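PDB 3GDO: uncharacterized oxidoreductase yvaA from Bacillus subtilis subsp. subtilis, which catalyses the reversible NADPH-dependent reduction of scyllo-inosose to scyllo-inositol and does not accept NADH in place of NADPH. Local coordinates for residues Val93-Met98 with Ser120-Arg125; Asn154-Glu159 with Gly229-Ala234; Lys194-Asn199 with Leu215-Gly220; Gly255-Leu260 with Gly300-Tyr305. All blocks are in the same frame, centred on the assembly; numbering follows the deposited sequence. Where two conformers were deposited one is given.

Interaction 1 (Val93-Met98 with Ser120-Arg125)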
# COMPACT_ATOMS: atom_id res chain seq x y z
N VAL B 93 -4.37 -25.01 23.80
CA VAL B 93 -4.60 -24.09 22.67
C VAL B 93 -4.83 -22.67 23.23
O VAL B 93 -5.73 -22.47 24.05
CB VAL B 93 -5.82 -24.50 21.82
CG1 VAL B 93 -6.23 -23.36 20.78
CG2 VAL B 93 -5.58 -25.87 21.10
N MET B 94 -4.01 -21.72 22.80
CA MET B 94 -4.06 -20.32 23.25
C MET B 94 -4.67 -19.49 22.11
O MET B 94 -4.47 -19.81 20.94
CB MET B 94 -2.65 -19.74 23.50
CG MET B 94 -1.67 -20.54 24.36
SD MET B 94 -0.08 -19.72 24.66
CE MET B 94 -0.50 -18.36 25.70
N GLU B 95 -5.37 -18.40 22.44
CA GLU B 95 -5.82 -17.48 21.37
C GLU B 95 -4.63 -16.66 20.87
O GLU B 95 -3.61 -16.56 21.55
CB GLU B 95 -6.98 -16.57 21.82
CG GLU B 95 -8.39 -17.06 21.45
CD GLU B 95 -8.74 -16.96 19.95
OE1 GLU B 95 -7.85 -16.60 19.10
OE2 GLU B 95 -9.91 -17.27 19.63
N LYS B 96 -4.76 -16.11 19.66
CA LYS B 96 -3.85 -15.05 19.23
C LYS B 96 -4.30 -13.72 19.90
O LYS B 96 -5.44 -13.62 20.29
CB LYS B 96 -3.80 -14.91 17.71
CG LYS B 96 -5.13 -15.01 16.97
CD LYS B 96 -6.11 -13.88 17.30
CE LYS B 96 -5.55 -12.53 16.94
NZ LYS B 96 -6.57 -11.49 17.14
N PRO B 97 -3.41 -12.74 20.08
CA PRO B 97 -1.98 -12.82 19.96
C PRO B 97 -1.49 -13.60 21.15
O PRO B 97 -2.03 -13.43 22.24
CB PRO B 97 -1.55 -11.35 20.04
CG PRO B 97 -2.58 -10.73 20.97
CD PRO B 97 -3.85 -11.41 20.56
N MET B 98 -0.51 -14.47 20.94
CA MET B 98 -0.01 -15.39 21.98
C MET B 98 0.21 -14.69 23.34
O MET B 98 -0.45 -15.03 24.32
CB MET B 98 1.26 -16.09 21.46
CG MET B 98 1.85 -17.19 22.35
SD MET B 98 3.43 -17.77 21.65
CE MET B 98 3.67 -19.09 22.87
N SER B 120 -0.09 -24.91 21.41
CA SER B 120 -0.42 -24.33 20.12
C SER B 120 -1.11 -22.95 20.32
O SER B 120 -1.49 -22.57 21.47
CB SER B 120 -1.30 -25.29 19.34
OG SER B 120 -1.49 -24.89 17.97
N VAL B 121 -1.22 -22.19 19.22
CA VAL B 121 -1.81 -20.83 19.25
C VAL B 121 -2.83 -20.83 18.13
O VAL B 121 -2.56 -21.31 17.06
CB VAL B 121 -0.74 -19.75 19.02
CG1 VAL B 121 -1.38 -18.31 18.96
CG2 VAL B 121 0.30 -19.80 20.13
N TYR B 122 -4.03 -20.33 18.40
CA TYR B 122 -5.12 -20.41 17.41
C TYR B 122 -4.95 -19.31 16.30
O TYR B 122 -5.68 -18.30 16.32
CB TYR B 122 -6.48 -20.32 18.15
CG TYR B 122 -7.71 -20.65 17.31
CD1 TYR B 122 -7.81 -21.88 16.69
CD2 TYR B 122 -8.76 -19.71 17.13
CE1 TYR B 122 -8.94 -22.21 15.93
CE2 TYR B 122 -9.91 -20.03 16.36
CZ TYR B 122 -9.98 -21.29 15.76
OH TYR B 122 -11.03 -21.67 14.96
N HIS B 123 -4.00 -19.52 15.38
CA HIS B 123 -3.84 -18.66 14.19
C HIS B 123 -4.65 -19.25 13.06
O HIS B 123 -4.11 -19.79 12.08
CB HIS B 123 -2.36 -18.47 13.80
CG HIS B 123 -1.69 -17.38 14.59
ND1 HIS B 123 -2.00 -16.04 14.43
CD2 HIS B 123 -0.75 -17.44 15.56
CE1 HIS B 123 -1.25 -15.32 15.25
NE2 HIS B 123 -0.48 -16.14 15.95
N ASN B 124 -5.96 -19.16 13.23
CA ASN B 124 -6.85 -19.85 12.33
C ASN B 124 -7.01 -19.18 10.98
O ASN B 124 -7.54 -19.81 10.09
CB ASN B 124 -8.21 -20.15 12.97
CG ASN B 124 -9.02 -18.90 13.24
OD1 ASN B 124 -8.50 -17.84 13.53
ND2 ASN B 124 -10.34 -19.04 13.16
N ARG B 125 -6.55 -17.92 10.83
CA ARG B 125 -6.62 -17.26 9.51
C ARG B 125 -5.74 -17.94 8.47
O ARG B 125 -5.77 -17.54 7.31
CB ARG B 125 -6.26 -15.75 9.56
CG ARG B 125 -7.17 -14.80 10.34
CD ARG B 125 -8.42 -15.45 10.82
NE ARG B 125 -9.41 -14.46 11.22
CZ ARG B 125 -10.09 -14.48 12.36
NH1 ARG B 125 -9.90 -15.43 13.27
NH2 ARG B 125 -10.99 -13.54 12.60
O HOH W 1 0.93 -15.24 18.12
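M94 and V121 face each other at the buried end of this contact, where strands 93-95 and 120-122 run parallel. M94 N donates to S120 O at 3.0 Å, and M94 O accepts from Y122 N at 2.6 Å, so both polar backbone atoms of M94 are tied to strand 120-122. On one face of the sheet the branched V121 packs on M98: its CG2 meets M98 CG at 3.8 Å, the two side chains crossing at about a right angle. On the other face V93 CG1 packs on Y122 CB at 4.0 Å. These strands and helix 102-115 between them form a beta-alpha-beta unit at the edge of the Rossmann-fold sheet, and the cis peptide bond before P97 turns the chain just beyond it. Here, on the looser side, where K96 is partly exposed, backbone pairing gives way to side chains. K96 lays CB over one face of the H123 ring, 3.9 Å from its centroid, a CH-pi contact. Its chain is bent at chi2 and chi3 (65° and 60°), which carries NZ away to a salt bridge with D177. Water 1 bridges the edge of the same imidazole, 2.7 Å from H123 NE2, to M98 N.

Interaction 2 (Asn154-Glu159 with Gly229-Ala234); sequences NRYRPE and GSIVPA
This is a loop-to-loop contact of the C-terminal alpha/beta domain, a short run of backbone bonds reinforced by polar side chains, where the chain leaves the neighbouring strands 146-152 and 222-228. R155 N donates to G229 O at 2.8 Å, R157 N to S230 O at 2.9 Å, and V232 N reaches R155 O in a more bent bond. N154 copies a backbone carbonyl: its OD1 takes G229 N at 2.8 Å, in the carbonyl plane and on a lone pair, while its CB lies against V232. The long arginine suits its place because, though its CB points away, a chi1 of 68° swings an extended chain alongside S230. The guanidinium meets S230 side-on; R155 NE at 2.7 Å and NH1 at 2.8 Å both donate to S230 OG, which lies in the guanidinium plane. A small hydroxyl can take both and still bond to D211 O. Y156 brings its ring to P233, CE1 lying 3.6 Å from P233 CG, and its OH bonds to K244 O of the second subunit. Helix 174-190 flanks the arginine side through T174, whereas I285 (strand 280-286) and H242 (strand 239-243) of the second subunit pack against Y156 and V232 respectively.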
# COMPACT_ATOMS: atom_id res chain seq x y z
N ASN B 154 -8.38 -3.20 7.12
CA ASN B 154 -8.85 -1.90 7.53
C ASN B 154 -10.18 -2.05 8.20
O ASN B 154 -10.85 -3.05 8.02
CB ASN B 154 -9.04 -1.00 6.31
CG ASN B 154 -7.77 -0.66 5.62
OD1 ASN B 154 -6.80 -0.17 6.23
ND2 ASN B 154 -7.76 -0.83 4.33
N ARG B 155 -10.62 -1.03 8.92
CA ARG B 155 -12.01 -1.01 9.34
C ARG B 155 -12.48 0.46 9.35
O ARG B 155 -11.66 1.38 9.28
CB ARG B 155 -12.14 -1.65 10.73
CG ARG B 155 -11.49 -0.81 11.82
CD ARG B 155 -11.19 -1.57 13.13
NE ARG B 155 -10.38 -0.69 13.96
CZ ARG B 155 -10.45 -0.60 15.29
NH1 ARG B 155 -9.67 0.27 15.93
NH2 ARG B 155 -11.27 -1.38 15.99
N TYR B 156 -13.79 0.67 9.46
CA TYR B 156 -14.34 2.02 9.68
C TYR B 156 -14.95 2.07 11.07
O TYR B 156 -16.06 1.65 11.28
CB TYR B 156 -15.40 2.39 8.62
CG TYR B 156 -15.85 3.85 8.74
CD1 TYR B 156 -14.97 4.90 8.42
CD2 TYR B 156 -17.13 4.17 9.20
CE1 TYR B 156 -15.36 6.21 8.53
CE2 TYR B 156 -17.53 5.51 9.30
CZ TYR B 156 -16.64 6.51 8.96
OH TYR B 156 -17.01 7.82 9.06
N ARG B 157 -14.19 2.60 12.02
CA ARG B 157 -14.65 2.71 13.40
C ARG B 157 -14.11 4.03 13.93
O ARG B 157 -13.19 4.07 14.72
CB ARG B 157 -14.21 1.49 14.23
CG ARG B 157 -15.14 0.26 14.08
CD ARG B 157 -14.47 -1.01 14.56
NE ARG B 157 -15.36 -2.17 14.58
CZ ARG B 157 -15.56 -2.98 13.54
NH1 ARG B 157 -14.95 -2.74 12.40
NH2 ARG B 157 -16.37 -4.02 13.65
N PRO B 158 -14.68 5.16 13.44
CA PRO B 158 -14.17 6.50 13.71
C PRO B 158 -14.33 6.94 15.16
O PRO B 158 -13.58 7.78 15.64
CB PRO B 158 -15.01 7.39 12.78
CG PRO B 158 -16.27 6.65 12.60
CD PRO B 158 -15.93 5.21 12.64
N GLU B 159 -15.29 6.34 15.85
CA GLU B 159 -15.56 6.63 17.25
C GLU B 159 -14.82 5.61 18.14
O GLU B 159 -14.95 4.38 17.95
CB GLU B 159 -17.08 6.53 17.49
CG GLU B 159 -17.60 7.33 18.65
CD GLU B 159 -18.21 8.63 18.19
OE1 GLU B 159 -19.42 8.85 18.45
OE2 GLU B 159 -17.48 9.42 17.54
N GLY B 229 -5.81 0.53 8.74
CA GLY B 229 -6.35 1.70 9.47
C GLY B 229 -7.75 1.54 10.04
O GLY B 229 -8.46 0.55 9.72
N SER B 230 -8.15 2.48 10.90
CA SER B 230 -9.45 2.42 11.53
C SER B 230 -10.43 3.54 11.09
O SER B 230 -11.52 3.66 11.66
CB SER B 230 -9.29 2.43 13.06
OG SER B 230 -8.59 1.31 13.53
N ILE B 231 -10.03 4.35 10.11
CA ILE B 231 -10.90 5.41 9.57
C ILE B 231 -10.90 5.21 8.08
O ILE B 231 -10.39 6.03 7.35
CB ILE B 231 -10.41 6.86 9.90
CG1 ILE B 231 -9.82 6.91 11.33
CG2 ILE B 231 -11.57 7.87 9.74
CD1 ILE B 231 -9.21 8.23 11.73
N VAL B 232 -11.46 4.09 7.64
CA VAL B 232 -11.36 3.69 6.27
C VAL B 232 -12.75 3.33 5.76
O VAL B 232 -13.18 2.19 5.91
CB VAL B 232 -10.36 2.48 6.03
CG1 VAL B 232 -10.39 2.05 4.55
CG2 VAL B 232 -8.95 2.81 6.41
N PRO B 233 -13.46 4.32 5.16
CA PRO B 233 -14.85 4.03 4.72
C PRO B 233 -14.91 2.88 3.72
O PRO B 233 -15.78 2.05 3.81
CB PRO B 233 -15.28 5.37 4.08
CG PRO B 233 -14.65 6.37 4.99
CD PRO B 233 -13.20 5.77 5.21
N ALA B 234 -14.00 2.82 2.77
CA ALA B 234 -14.03 1.67 1.85
C ALA B 234 -12.65 1.11 1.67
O ALA B 234 -11.68 1.88 1.58
CB ALA B 234 -14.62 2.04 0.50

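Interaction 3 (Lys194-Asn199 with Leu215-Gly220)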
# COMPACT_ATOMS: atom_id res chain seq x y z
N LYS B 194 14.48 -10.14 7.19
CA LYS B 194 15.71 -9.71 7.82
C LYS B 194 15.59 -8.38 8.54
O LYS B 194 16.48 -8.04 9.32
CB LYS B 194 16.89 -9.73 6.88
CG LYS B 194 16.71 -9.12 5.53
CD LYS B 194 17.94 -9.54 4.71
CE LYS B 194 17.84 -9.15 3.24
NZ LYS B 194 18.13 -7.69 3.06
N ALA B 195 14.48 -7.66 8.33
CA ALA B 195 14.29 -6.41 9.02
C ALA B 195 12.82 -6.02 8.98
O ALA B 195 12.04 -6.58 8.18
CB ALA B 195 15.18 -5.32 8.43
N VAL B 196 12.45 -5.11 9.88
CA VAL B 196 11.07 -4.60 9.96
C VAL B 196 11.18 -3.10 10.04
O VAL B 196 11.98 -2.57 10.83
CB VAL B 196 10.34 -5.13 11.23
CG1 VAL B 196 8.93 -4.52 11.40
CG2 VAL B 196 10.28 -6.65 11.23
N THR B 197 10.40 -2.39 9.22
CA THR B 197 10.32 -0.93 9.31
C THR B 197 8.83 -0.61 9.53
O THR B 197 7.96 -1.13 8.81
CB THR B 197 10.92 -0.27 8.06
OG1 THR B 197 12.26 -0.73 7.85
CG2 THR B 197 10.92 1.30 8.17
N ALA B 198 8.49 0.22 10.51
CA ALA B 198 7.06 0.34 10.82
C ALA B 198 6.67 1.70 11.36
O ALA B 198 7.48 2.39 11.98
CB ALA B 198 6.64 -0.76 11.82
N ASN B 199 5.40 2.05 11.14
CA ASN B 199 4.77 3.16 11.81
C ASN B 199 3.53 2.59 12.51
O ASN B 199 2.67 1.93 11.89
CB ASN B 199 4.43 4.28 10.82
CG ASN B 199 3.82 5.51 11.50
OD1 ASN B 199 4.24 5.91 12.60
ND2 ASN B 199 2.81 6.12 10.86
N LEU B 215 3.49 -1.81 8.26
CA LEU B 215 4.76 -2.52 8.46
C LEU B 215 5.37 -2.93 7.13
O LEU B 215 4.66 -3.39 6.24
CB LEU B 215 4.52 -3.80 9.28
CG LEU B 215 4.53 -3.81 10.80
CD1 LEU B 215 3.45 -2.88 11.38
CD2 LEU B 215 4.28 -5.25 11.25
N THR B 216 6.68 -2.78 7.02
CA THR B 216 7.42 -3.36 5.91
C THR B 216 8.33 -4.47 6.45
O THR B 216 9.21 -4.20 7.32
CB THR B 216 8.30 -2.29 5.18
OG1 THR B 216 7.45 -1.24 4.66
CG2 THR B 216 9.10 -2.94 4.03
N LEU B 217 8.12 -5.68 5.97
CA LEU B 217 9.03 -6.82 6.24
C LEU B 217 9.99 -7.06 5.09
O LEU B 217 9.58 -7.36 3.95
CB LEU B 217 8.26 -8.11 6.59
CG LEU B 217 7.64 -8.24 7.99
CD1 LEU B 217 6.69 -7.12 8.36
CD2 LEU B 217 6.90 -9.59 8.14
N ASP B 218 11.28 -6.88 5.41
CA ASP B 218 12.32 -6.83 4.42
C ASP B 218 12.83 -8.24 4.17
O ASP B 218 13.45 -8.85 5.05
CB ASP B 218 13.45 -5.88 4.90
CG ASP B 218 14.65 -5.79 3.92
OD1 ASP B 218 14.59 -6.30 2.78
OD2 ASP B 218 15.68 -5.19 4.33
N TYR B 219 12.51 -8.78 3.00
CA TYR B 219 13.08 -10.06 2.57
C TYR B 219 14.00 -9.83 1.36
O TYR B 219 14.02 -10.65 0.47
CB TYR B 219 11.97 -11.01 2.15
CG TYR B 219 11.00 -11.46 3.24
CD1 TYR B 219 11.20 -12.68 3.92
CD2 TYR B 219 9.88 -10.70 3.56
CE1 TYR B 219 10.29 -13.13 4.91
CE2 TYR B 219 8.96 -11.14 4.53
CZ TYR B 219 9.18 -12.35 5.21
OH TYR B 219 8.28 -12.74 6.16
N GLY B 220 14.70 -8.70 1.29
CA GLY B 220 15.64 -8.45 0.18
C GLY B 220 14.88 -8.02 -1.07
O GLY B 220 14.31 -6.91 -1.13
O HOH W 2 6.49 0.43 6.60
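Torsions bring the K194 and D218 side chains together: the lysine has CG between its backbone N and carbonyl carbon (chi1 47°), and a final bend at chi4 (77°) turns NZ toward the aspartate, whose CG is anti to the backbone N (chi1 178°). The resulting salt bridge, NZ of K194 to OD2 of D218, is long at 3.7 Å and probably weak; the lysine is exposed. It lies at the open end of a beta hairpin in which strands 195-201 and 212-219 run antiparallel. K194 N donates to D218 O at 2.7 Å, almost in line with the carbonyl bond, and D218 N returns to A195 O in a nearly straight bond. Farther along, T197 and T216 form a hydrogen-bonded pair: T197 N reaches T216 O at 2.9 Å and T216 N reaches T197 O at 2.8 Å. Their beta-branched side chains suit an extended backbone and share a face with A195 and D218. On the other face V196, A198, L215 and L217 are apolar; A198 CB fits against L215 CG at 3.8 Å, its small methyl allowing close approach, and both lie on A336 of helix 323-342. The sheet continues through strands 222-228 and 346-347, and T197 packs on T197 of the second subunit. D218 also forms an Asx turn: its OD1 accepts from G220 N at 2.8 Å, helping to shape the strand end, where the positive phi of G220 favours glycine. Beside the T197-T216 pair, water 2 donates to T197 O and lies 2.7 Å from T216 OG1.

Interaction 4 (Gly255-Leu260 with Gly300-Tyr305); sequences GQEDAL and GSYLTY
Q256 lays its side-chain amide over one face of the Y302 ring, the planes 35° apart, with NE2 3.3 Å above the ring plane and offset toward its rim. The same amide is fixed by a hydrogen bond: Y302 N donates to Q256 OE1 at 3.0 Å, in the carbonyl plane and on a lone pair. Glutamine suits this place because it has an acceptor for the backbone and a flat group for the ring. Its chain is extended beyond CG (chi2 173°), long enough to span from helix 256-261 to the turn ahead of helix 303-315. NE2 of Q256 also lies 3.5 Å from G300 C, and glycine there lets the amide come so near. At the ring edge E257 CG approaches Y302 CE2 at 4.1 Å. Water 3 closes the contact, accepting from E257 N at 2.7 Å and donating to Y302 OH at 2.8 Å. Further partners hold these groups: W271 NE1 donates to Q256 OE1, D128 OD1 pairs with Y302 OH, and R125 forms a salt bridge with E257 OE1. S301 OG and T304 OG1 share a hydrogen bond in which either could be the donor. Helix 15-26 of the nucleotide-binding domain packs against this contact, F20 touching E257, V19 and P23 touching L260, and L24 touching Y302.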
# COMPACT_ATOMS: atom_id res chain seq x y z
N GLY B 255 -15.86 -15.35 5.27
CA GLY B 255 -17.19 -15.36 5.89
C GLY B 255 -17.43 -16.23 7.15
O GLY B 255 -18.47 -16.11 7.79
N GLN B 256 -16.47 -17.08 7.55
CA GLN B 256 -16.73 -18.00 8.70
C GLN B 256 -17.07 -17.37 10.05
O GLN B 256 -18.02 -17.79 10.72
CB GLN B 256 -15.61 -18.99 8.88
CG GLN B 256 -15.35 -19.87 7.67
CD GLN B 256 -14.13 -20.68 7.90
OE1 GLN B 256 -14.19 -21.75 8.54
NE2 GLN B 256 -12.97 -20.15 7.46
N GLU B 257 -16.31 -16.37 10.49
CA GLU B 257 -16.68 -15.71 11.73
C GLU B 257 -18.10 -15.15 11.74
O GLU B 257 -18.77 -15.24 12.75
CB GLU B 257 -15.66 -14.65 12.14
CG GLU B 257 -14.40 -15.27 12.70
CD GLU B 257 -13.65 -14.31 13.59
OE1 GLU B 257 -12.74 -14.77 14.31
OE2 GLU B 257 -13.97 -13.11 13.58
N ASP B 258 -18.56 -14.59 10.62
CA ASP B 258 -19.94 -14.07 10.56
C ASP B 258 -20.95 -15.19 10.60
O ASP B 258 -21.98 -15.06 11.24
CB ASP B 258 -20.20 -13.21 9.30
CG ASP B 258 -19.61 -11.82 9.41
OD1 ASP B 258 -19.11 -11.44 10.50
OD2 ASP B 258 -19.62 -11.10 8.40
N ALA B 259 -20.69 -16.28 9.88
CA ALA B 259 -21.57 -17.45 9.99
C ALA B 259 -21.67 -17.93 11.45
O ALA B 259 -22.78 -18.22 11.93
CB ALA B 259 -21.08 -18.59 9.09
N LEU B 260 -20.53 -17.99 12.15
CA LEU B 260 -20.50 -18.39 13.57
C LEU B 260 -21.24 -17.41 14.47
O LEU B 260 -21.92 -17.83 15.39
CB LEU B 260 -19.05 -18.56 14.07
CG LEU B 260 -18.23 -19.72 13.49
CD1 LEU B 260 -16.74 -19.56 13.84
CD2 LEU B 260 -18.78 -21.10 13.95
N GLY B 300 -13.19 -21.73 3.01
CA GLY B 300 -12.46 -21.58 4.28
C GLY B 300 -12.77 -22.79 5.16
O GLY B 300 -13.88 -23.34 5.11
N SER B 301 -11.80 -23.19 5.99
CA SER B 301 -11.89 -24.47 6.73
C SER B 301 -11.27 -24.40 8.12
O SER B 301 -10.20 -24.99 8.35
CB SER B 301 -11.19 -25.56 5.90
OG SER B 301 -11.35 -26.83 6.48
N TYR B 302 -11.90 -23.67 9.04
CA TYR B 302 -11.34 -23.52 10.39
C TYR B 302 -11.31 -24.88 11.14
O TYR B 302 -10.49 -25.07 12.03
CB TYR B 302 -12.13 -22.50 11.25
CG TYR B 302 -11.95 -21.00 10.89
CD1 TYR B 302 -10.91 -20.56 10.07
CD2 TYR B 302 -12.82 -20.05 11.42
CE1 TYR B 302 -10.76 -19.20 9.77
CE2 TYR B 302 -12.68 -18.66 11.12
CZ TYR B 302 -11.66 -18.26 10.30
OH TYR B 302 -11.50 -16.92 10.02
N LEU B 303 -12.22 -25.78 10.78
CA LEU B 303 -12.24 -27.15 11.34
C LEU B 303 -10.89 -27.81 11.20
O LEU B 303 -10.48 -28.60 12.09
CB LEU B 303 -13.29 -28.02 10.63
CG LEU B 303 -14.76 -27.67 10.89
CD1 LEU B 303 -15.68 -28.64 10.09
CD2 LEU B 303 -15.06 -27.71 12.41
N THR B 304 -10.19 -27.49 10.11
CA THR B 304 -8.92 -28.12 9.81
C THR B 304 -7.93 -27.94 10.97
O THR B 304 -7.25 -28.91 11.34
CB THR B 304 -8.34 -27.66 8.44
OG1 THR B 304 -9.29 -27.93 7.41
CG2 THR B 304 -7.01 -28.33 8.09
N TYR B 305 -7.87 -26.74 11.58
CA TYR B 305 -7.01 -26.55 12.74
C TYR B 305 -7.34 -27.62 13.83
O TYR B 305 -6.45 -28.24 14.40
CB TYR B 305 -7.16 -25.15 13.33
CG TYR B 305 -6.40 -24.94 14.62
CD1 TYR B 305 -5.11 -24.43 14.61
CD2 TYR B 305 -6.96 -25.24 15.85
CE1 TYR B 305 -4.41 -24.22 15.76
CE2 TYR B 305 -6.25 -25.03 17.01
CZ TYR B 305 -4.98 -24.53 16.96
OH TYR B 305 -4.26 -24.32 18.10
O HOH W 3 -13.93 -15.65 9.34

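How the interactions relate
Along the chain interaction 1 closes first, in the Rossmann-fold part, and the other three follow in the C-terminal alpha/beta domain. Interaction 3 lies wholly between the two segments of interaction 2, and interaction 4 comes last. Interactions 1 and 4, with centres about 14 Å apart, touch where the Rossmann-fold part meets the C-terminal part: besides the R125-E257 salt bridge, S120 OG probably bonds to Y305 OH at 2.8 Å, and N124 packs on Y302. They therefore probably help hold the two parts together. Interactions 2 and 3, centres about 24 Å apart, belong to the large mixed sheet and its loops, and both touch the second subunit. Interactions 3 and 4 lie farthest apart, about 30 Å between centres, on opposite sides of the chain's centre.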